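Side-chain contact in alpha,alpha-trehalose-phosphate synthase (UDP-forming) (PDB 5HXA), which belongs to glycosyltransferase family 20, whose members have the GT-B architecture of two Rossmann-like domains facing each other across a cleft: residues G75-K78 with R79-D82. Residues are numbered along the deposited sequence; the frame is centred on the assembly and turned at random.
Sequences GLTK and RDYD. With EDO (1,2-ethanediol), chain J; EDO (1,2-ethanediol), chain B.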
loop_
_atom_site.group_PDB
_atom_site.type_symbol
_atom_site.label_atom_id
_atom_site.label_comp_id
_atom_site.label_asym_id
_atom_site.label_seq_id
_atom_site.Cartn_x
_atom_site.Cartn_y
_atom_site.Cartn_z
ATOM N N GLY A 75 12.797 -32.205 8.412
ATOM C CA GLY A 75 11.844 -31.577 9.299
ATOM C C GLY A 75 12.405 -30.319 9.948
ATOM O O GLY A 75 13.592 -30.011 9.864
ATOM N N LEU A 76 11.516 -29.585 10.607
ATOM C CA LEU A 76 11.874 -28.389 11.350
ATOM C C LEU A 76 11.346 -28.513 12.769
ATOM O O LEU A 76 10.280 -29.089 12.995
ATOM C CB LEU A 76 11.291 -27.127 10.707
ATOM C CG LEU A 76 11.764 -26.723 9.312
ATOM C CD1 LEU A 76 10.972 -25.513 8.830
ATOM C CD2 LEU A 76 13.250 -26.416 9.327
ATOM N N THR A 77 12.093 -27.967 13.726
ATOM C CA THR A 77 11.564 -27.881 15.081
ATOM C C THR A 77 10.358 -26.947 15.105
ATOM O O THR A 77 10.129 -26.163 14.179
ATOM C CB THR A 77 12.626 -27.374 16.057
ATOM O OG1 THR A 77 12.968 -26.026 15.724
ATOM C CG2 THR A 77 13.882 -28.240 15.998
ATOM N N LYS A 78 9.575 -27.036 16.184
ATOM C CA LYS A 78 8.442 -26.127 16.328
ATOM C C LYS A 78 8.897 -24.671 16.331
ATOM O O LYS A 78 8.244 -23.812 15.726
ATOM C CB LYS A 78 7.651 -26.433 17.602
ATOM C CG LYS A 78 6.506 -25.444 17.830
ATOM C CD LYS A 78 5.709 -25.729 19.096
ATOM C CE LYS A 78 4.792 -24.555 19.443
ATOM N NZ LYS A 78 3.975 -24.098 18.277
ATOM N N ARG A 79 10.013 -24.372 17.005
ATOM C CA ARG A 79 10.514 -23.000 17.043
ATOM C C ARG A 79 10.909 -22.513 15.653
ATOM O O ARG A 79 10.608 -21.372 15.275
ATOM C CB ARG A 79 11.705 -22.893 17.994
ATOM C CG ARG A 79 12.310 -21.490 18.068
ATOM C CD ARG A 79 13.398 -21.400 19.137
ATOM N NE ARG A 79 14.664 -21.976 18.686
ATOM C CZ ARG A 79 15.773 -21.274 18.463
ATOM N NH1 ARG A 79 15.781 -19.959 18.662
ATOM N NH2 ARG A 79 16.877 -21.890 18.052
ATOM N N ASP A 80 11.604 -23.358 14.884
ATOM C CA ASP A 80 11.973 -22.983 13.523
ATOM C C ASP A 80 10.735 -22.735 12.677
ATOM O O ASP A 80 10.650 -21.734 11.954
ATOM C CB ASP A 80 12.846 -24.075 12.903
ATOM C CG ASP A 80 14.285 -24.010 13.383
ATOM O OD1 ASP A 80 14.591 -23.133 14.213
ATOM O OD2 ASP A 80 15.108 -24.832 12.931
ATOM N N TYR A 81 9.752 -23.628 12.785
ATOM C CA TYR A 81 8.510 -23.476 12.039
ATOM C C TYR A 81 7.773 -22.199 12.435
ATOM O O TYR A 81 7.284 -21.464 11.568
ATOM C CB TYR A 81 7.637 -24.710 12.262
ATOM C CG TYR A 81 6.213 -24.547 11.801
ATOM C CD1 TYR A 81 5.885 -24.635 10.454
ATOM C CD2 TYR A 81 5.194 -24.307 12.715
ATOM C CE1 TYR A 81 4.574 -24.480 10.029
ATOM C CE2 TYR A 81 3.887 -24.160 12.304
ATOM C CZ TYR A 81 3.580 -24.245 10.962
ATOM O OH TYR A 81 2.274 -24.089 10.558
ATOM N N ASP A 82 7.687 -21.913 13.736
ATOM C CA ASP A 82 6.974 -20.716 14.180
ATOM C C ASP A 82 7.662 -19.441 13.704
ATOM O O ASP A 82 6.991 -18.482 13.305
ATOM C CB ASP A 82 6.838 -20.705 15.708
ATOM C CG ASP A 82 5.815 -21.714 16.214
ATOM O OD1 ASP A 82 4.958 -22.155 15.414
ATOM O OD2 ASP A 82 5.858 -22.056 17.416
HETATM C C1 EDO J . 13.874 -26.282 19.293
HETATM O O1 EDO J . 14.847 -25.254 19.069
HETATM C C2 EDO J . 12.614 -25.699 19.927
HETATM O O2 EDO J . 11.446 -26.281 19.327
HETATM C C1 EDO B . 13.934 -16.073 21.263
HETATM O O1 EDO B . 12.737 -15.930 20.489
HETATM C C2 EDO B . 14.530 -17.455 21.040
HETATM O O2 EDO B . 14.997 -17.553 19.691
HETATM O O HOH W 1 14.626 -27.211 12.671
#
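Lys-78 and Asp-82 are tied twice, one helical turn apart: Asp-82 N donates to Lys-78 O at 2.8 Å, and their side chains close a salt bridge, Lys-78 NZ to Asp-82 OD2, at 2.9 Å. The lysine runs extended until its last torsion (chi4 50°), where the bend turns the ammonium onto the syn lone pair of OD2. Thr-77 is the N-cap of helix 78-97. Its chi1 of 65° tucks OG1 over the backbone to face the first turn, where it accepts from Asp-80 N at 3.1 Å, with a fairly straight N-H...O angle of 163°. Thr-77 O takes Tyr-81 N at 2.9 Å. Asp-80 leans back toward the cap, CG 3.4 Å from Thr-77 OG1, but the return half of a capping box, from Thr-77 N to the Asp-80 carboxylate, is not made directly; a water that accepts from Thr-77 N lies between them. Asp-80 OD1 forms a salt bridge with Arg-116 of helix 108-126. Leu-76 CB packs 4.1 Å from Asp-80 CB, where strand 69-76 passes into the helix. Arg-79 N and NE reach one 1,2-ethanediol and NH1 another, through weak bonds; both molecules probably come from the crystallisation liquor. The cap satisfies a first-turn N-H, Asp-80 probably interacts favourably with the helix dipole, and Asp-82 probably offsets the Lys-78 charge.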